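Local coordinates for signal recognition 54 kDa protein (Pyrococcus furiosus, PDB 3DM5) that is an SRP54-family protein of the signal recognition particle, built from a helical bundle, a P-loop NTPase-fold domain and a helical C-terminal domain, at residues 5-17 and 30-42. Numbering follows the deposited sequence.
With SO4 (sulfate ion), chain F.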
loop_
_atom_site.group_PDB
_atom_site.type_symbol
_atom_site.label_atom_id
_atom_site.label_comp_id
_atom_site.label_asym_id
_atom_site.label_seq_id
_atom_site.Cartn_x
_atom_site.Cartn_y
_atom_site.Cartn_z
ATOM N N ASN A 5 6.266 9.653 4.026
ATOM C CA ASN A 5 4.855 9.645 3.676
ATOM C C ASN A 5 4.132 10.916 4.135
ATOM O O ASN A 5 3.291 11.445 3.413
ATOM C CB ASN A 5 4.182 8.411 4.281
ATOM C CG ASN A 5 4.577 7.125 3.580
ATOM O OD1 ASN A 5 4.987 7.126 2.407
ATOM N ND2 ASN A 5 4.448 6.007 4.295
ATOM N N LEU A 6 4.462 11.398 5.337
ATOM C CA LEU A 6 3.808 12.582 5.881
ATOM C C LEU A 6 4.112 13.792 4.996
ATOM O O LEU A 6 3.235 14.596 4.690
ATOM C CB LEU A 6 4.220 12.827 7.339
ATOM C CG LEU A 6 3.596 14.023 8.071
ATOM C CD1 LEU A 6 2.094 13.947 8.129
ATOM C CD2 LEU A 6 4.158 14.161 9.482
ATOM N N GLY A 7 5.360 13.891 4.563
ATOM C CA GLY A 7 5.755 14.915 3.620
ATOM C C GLY A 7 4.886 14.943 2.380
ATOM O O GLY A 7 4.262 15.960 2.081
ATOM N N LYS A 8 4.842 13.829 1.655
ATOM C CA LYS A 8 4.034 13.742 0.444
ATOM C C LYS A 8 2.599 14.122 0.714
ATOM O O LYS A 8 2.005 14.857 -0.052
ATOM C CB LYS A 8 4.054 12.336 -0.145
ATOM C CG LYS A 8 5.280 11.970 -0.952
ATOM C CD LYS A 8 5.205 10.502 -1.357
ATOM C CE LYS A 8 3.742 10.066 -1.487
ATOM N NZ LYS A 8 3.546 8.844 -2.321
ATOM N N ALA A 9 2.032 13.612 1.797
ATOM C CA ALA A 9 0.637 13.884 2.092
ATOM C C ALA A 9 0.384 15.366 2.401
ATOM O O ALA A 9 -0.616 15.952 1.956
ATOM C CB ALA A 9 0.157 12.998 3.229
ATOM N N LEU A 10 1.278 15.984 3.165
ATOM C CA LEU A 10 1.093 17.399 3.464
ATOM C C LEU A 10 1.237 18.268 2.199
ATOM O O LEU A 10 0.376 19.090 1.881
ATOM C CB LEU A 10 2.023 17.835 4.593
ATOM C CG LEU A 10 1.644 17.187 5.931
ATOM C CD1 LEU A 10 2.834 17.165 6.879
ATOM C CD2 LEU A 10 0.402 17.841 6.586
ATOM N N ALA A 11 2.312 18.055 1.460
ATOM C CA ALA A 11 2.528 18.765 0.206
ATOM C C ALA A 11 1.335 18.675 -0.755
ATOM O O ALA A 11 1.052 19.619 -1.492
ATOM C CB ALA A 11 3.785 18.246 -0.459
ATOM N N ASN A 12 0.640 17.540 -0.754
ATOM C CA ASN A 12 -0.459 17.337 -1.691
ATOM C C ASN A 12 -1.681 18.176 -1.370
ATOM O O ASN A 12 -2.425 18.583 -2.262
ATOM C CB ASN A 12 -0.834 15.860 -1.789
ATOM C CG ASN A 12 0.177 15.064 -2.587
ATOM O OD1 ASN A 12 1.008 15.628 -3.308
ATOM N ND2 ASN A 12 0.123 13.747 -2.456
ATOM N N THR A 13 -1.887 18.444 -0.090
ATOM C CA THR A 13 -3.002 19.278 0.306
ATOM C C THR A 13 -2.716 20.692 -0.161
ATOM O O THR A 13 -3.630 21.421 -0.506
ATOM C CB THR A 13 -3.215 19.253 1.824
ATOM O OG1 THR A 13 -2.232 20.082 2.462
ATOM C CG2 THR A 13 -3.110 17.824 2.344
ATOM N N LEU A 14 -1.440 21.069 -0.188
ATOM C CA LEU A 14 -1.047 22.406 -0.625
ATOM C C LEU A 14 -1.117 22.525 -2.146
ATOM O O LEU A 14 -1.529 23.564 -2.665
ATOM C CB LEU A 14 0.347 22.792 -0.099
ATOM C CG LEU A 14 0.434 23.060 1.407
ATOM C CD1 LEU A 14 1.724 23.743 1.743
ATOM C CD2 LEU A 14 -0.747 23.901 1.878
ATOM N N LYS A 15 -0.718 21.465 -2.849
ATOM C CA LYS A 15 -0.879 21.392 -4.303
ATOM C C LYS A 15 -2.349 21.497 -4.672
ATOM O O LYS A 15 -2.717 22.205 -5.600
ATOM C CB LYS A 15 -0.313 20.089 -4.865
ATOM C CG LYS A 15 1.220 20.019 -4.891
ATOM C CD LYS A 15 1.683 18.570 -5.007
ATOM C CE LYS A 15 3.139 18.370 -4.583
ATOM N NZ LYS A 15 4.062 18.152 -5.739
ATOM N N LYS A 16 -3.194 20.792 -3.935
ATOM C CA LYS A 16 -4.612 20.821 -4.216
ATOM C C LYS A 16 -5.083 22.252 -4.182
ATOM O O LYS A 16 -5.812 22.695 -5.067
ATOM C CB LYS A 16 -5.391 19.986 -3.203
ATOM C CG LYS A 16 -5.461 18.499 -3.532
ATOM C CD LYS A 16 -6.556 17.813 -2.715
ATOM C CE LYS A 16 -6.722 16.356 -3.122
ATOM N NZ LYS A 16 -7.860 15.707 -2.401
ATOM N N ILE A 17 -4.657 22.977 -3.157
ATOM C CA ILE A 17 -5.032 24.377 -3.011
ATOM C C ILE A 17 -4.545 25.208 -4.199
ATOM O O ILE A 17 -5.286 26.015 -4.745
ATOM C CB ILE A 17 -4.503 24.965 -1.691
ATOM C CG1 ILE A 17 -5.194 24.274 -0.524
ATOM C CG2 ILE A 17 -4.733 26.463 -1.640
ATOM C CD1 ILE A 17 -5.508 25.184 0.607
ATOM N N GLU A 30 -11.966 20.565 3.516
ATOM C CA GLU A 30 -11.283 19.402 2.953
ATOM C C GLU A 30 -9.784 19.411 3.236
ATOM O O GLU A 30 -9.165 18.362 3.465
ATOM C CB GLU A 30 -11.479 19.342 1.449
ATOM C CG GLU A 30 -10.487 18.396 0.785
ATOM C CD GLU A 30 -10.684 18.288 -0.711
ATOM O OE1 GLU A 30 -11.534 19.025 -1.260
ATOM O OE2 GLU A 30 -9.982 17.465 -1.337
ATOM N N LEU A 31 -9.204 20.602 3.165
ATOM C CA LEU A 31 -7.812 20.797 3.496
ATOM C C LEU A 31 -7.588 20.363 4.942
ATOM O O LEU A 31 -6.702 19.552 5.234
ATOM C CB LEU A 31 -7.441 22.269 3.340
ATOM C CG LEU A 31 -6.115 22.692 3.982
ATOM C CD1 LEU A 31 -4.905 22.236 3.145
ATOM C CD2 LEU A 31 -6.109 24.196 4.196
ATOM N N VAL A 32 -8.397 20.910 5.846
ATOM C CA VAL A 32 -8.245 20.611 7.262
ATOM C C VAL A 32 -8.340 19.105 7.508
ATOM O O VAL A 32 -7.558 18.533 8.275
ATOM C CB VAL A 32 -9.277 21.369 8.122
ATOM C CG1 VAL A 32 -9.506 20.651 9.449
ATOM C CG2 VAL A 32 -8.819 22.807 8.336
ATOM N N ARG A 33 -9.280 18.458 6.833
ATOM C CA ARG A 33 -9.457 17.028 7.007
ATOM C C ARG A 33 -8.327 16.231 6.362
ATOM O O ARG A 33 -7.910 15.196 6.883
ATOM C CB ARG A 33 -10.818 16.601 6.471
ATOM C CG ARG A 33 -11.967 17.144 7.300
ATOM C CD ARG A 33 -13.287 17.012 6.580
ATOM N NE ARG A 33 -14.412 17.389 7.433
ATOM C CZ ARG A 33 -15.605 17.738 6.958
ATOM N NH1 ARG A 33 -15.800 17.775 5.646
ATOM N NH2 ARG A 33 -16.596 18.057 7.782
ATOM N N ASP A 34 -7.823 16.710 5.230
ATOM C CA ASP A 34 -6.649 16.086 4.642
ATOM C C ASP A 34 -5.475 16.125 5.623
ATOM O O ASP A 34 -4.740 15.154 5.738
ATOM C CB ASP A 34 -6.269 16.725 3.302
ATOM C CG ASP A 34 -7.016 16.105 2.120
ATOM O OD1 ASP A 34 -7.807 15.156 2.335
ATOM O OD2 ASP A 34 -6.805 16.566 0.973
ATOM N N ILE A 35 -5.321 17.231 6.348
ATOM C CA ILE A 35 -4.224 17.383 7.298
ATOM C C ILE A 35 -4.416 16.550 8.566
ATOM O O ILE A 35 -3.472 15.945 9.068
ATOM C CB ILE A 35 -3.994 18.857 7.681
ATOM C CG1 ILE A 35 -3.705 19.700 6.431
ATOM C CG2 ILE A 35 -2.839 18.980 8.689
ATOM C CD1 ILE A 35 -3.810 21.205 6.677
ATOM N N GLN A 36 -5.633 16.514 9.088
ATOM C CA GLN A 36 -5.916 15.635 10.215
ATOM C C GLN A 36 -5.525 14.212 9.876
ATOM O O GLN A 36 -4.844 13.557 10.649
ATOM C CB GLN A 36 -7.388 15.707 10.608
ATOM C CG GLN A 36 -7.796 17.099 11.081
ATOM C CD GLN A 36 -9.267 17.212 11.337
ATOM O OE1 GLN A 36 -9.718 18.129 12.035
ATOM N NE2 GLN A 36 -10.040 16.285 10.770
ATOM N N ARG A 37 -5.934 13.739 8.707
ATOM C CA ARG A 37 -5.627 12.369 8.312
ATOM C C ARG A 37 -4.131 12.112 8.212
ATOM O O ARG A 37 -3.640 11.074 8.679
ATOM C CB ARG A 37 -6.348 11.983 7.015
ATOM C CG ARG A 37 -7.693 11.281 7.246
ATOM C CD ARG A 37 -8.409 10.873 5.942
ATOM N NE ARG A 37 -9.415 11.858 5.537
ATOM C CZ ARG A 37 -9.287 12.699 4.510
ATOM N NH1 ARG A 37 -8.189 12.675 3.761
ATOM N NH2 ARG A 37 -10.265 13.560 4.231
ATOM N N ALA A 38 -3.397 13.047 7.613
ATOM C CA ALA A 38 -1.965 12.855 7.437
ATOM C C ALA A 38 -1.305 12.821 8.803
ATOM O O ALA A 38 -0.551 11.902 9.106
ATOM C CB ALA A 38 -1.369 13.952 6.573
ATOM N N LEU A 39 -1.609 13.828 9.620
ATOM C CA LEU A 39 -1.077 13.942 10.985
ATOM C C LEU A 39 -1.365 12.724 11.856
ATOM O O LEU A 39 -0.436 12.150 12.431
ATOM C CB LEU A 39 -1.588 15.223 11.674
ATOM C CG LEU A 39 -0.650 16.435 11.744
ATOM C CD1 LEU A 39 0.464 16.404 10.701
ATOM C CD2 LEU A 39 -1.411 17.730 11.688
ATOM N N ILE A 40 -2.637 12.336 11.956
ATOM C CA ILE A 40 -3.043 11.198 12.794
ATOM C C ILE A 40 -2.316 9.915 12.391
ATOM O O ILE A 40 -1.960 9.082 13.232
ATOM C CB ILE A 40 -4.556 10.922 12.715
ATOM C CG1 ILE A 40 -5.360 12.077 13.315
ATOM C CG2 ILE A 40 -4.885 9.646 13.451
ATOM C CD1 ILE A 40 -5.200 12.190 14.784
ATOM N N GLN A 41 -2.097 9.776 11.089
ATOM C CA GLN A 41 -1.446 8.614 10.538
ATOM C C GLN A 41 0.034 8.547 10.914
ATOM O O GLN A 41 0.614 7.476 10.929
ATOM C CB GLN A 41 -1.610 8.616 9.021
ATOM C CG GLN A 41 -1.244 7.310 8.360
ATOM C CD GLN A 41 -1.795 7.200 6.958
ATOM O OE1 GLN A 41 -1.550 8.061 6.103
ATOM N NE2 GLN A 41 -2.545 6.134 6.710
ATOM N N ALA A 42 0.635 9.698 11.206
ATOM C CA ALA A 42 2.035 9.773 11.622
ATOM C C ALA A 42 2.125 9.752 13.152
ATOM O O ALA A 42 3.163 10.075 13.742
ATOM C CB ALA A 42 2.696 11.023 11.052
HETATM S S SO4 F . -19.391 19.387 5.609
HETATM O O1 SO4 F . -18.358 19.103 4.611
HETATM O O2 SO4 F . -20.480 20.083 4.933
HETATM O O3 SO4 F . -19.898 18.160 6.210
HETATM O O4 SO4 F . -18.880 20.200 6.709
#
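Helices 5-17 and 30-41 run almost exactly antiparallel, at 176°, with their axes 9.4 Å apart at closest approach, and L6, L10 and T13 stand across from A38, I35 and L31. They are neighbouring members of the helical bundle of SRP54, and they illustrate how an antiparallel helix pair divides its interface into an apolar seam and a charged border. At one end L6 lies over residues 38-42: its CG lies anti to the backbone N (chi1 -179°), which sends CD1 onto A38 and L39 while CD2 meets CB of A42 at 3.8 Å. CB of A9 rests on CB of A38 at 3.8 Å. Next along, L10 crosses I35 at about a right angle, CD2 touching CG2 at 4.0 Å.

T13 sits midway, its two branches divided between partners. CG2 slides past CB of D34 at 3.5 Å, whereas OG1 lies against CD1 of L31 and is satisfied within its own helix, donating in the carbonyl plane to a lone pair of L10 O at 2.9 Å. I17 extends the seam, its CD1 packing on both methyls of L31; helix 71-86 meets I17 and L31 as well, through I75.

Along the border, the extended chain of K16 reaches across E30 and D34. D34 belongs to a network of four charges, K16, E30, D34 and R37, its OD2 facing K16 in a long salt bridge while OD1 takes NH1 of R37 on the anti side, tilted out of the carboxylate plane. The stronger grip on the lysine comes from E30, whose OE2 accepts from K16 NZ at 3.0 Å, nearly along its C-O axis.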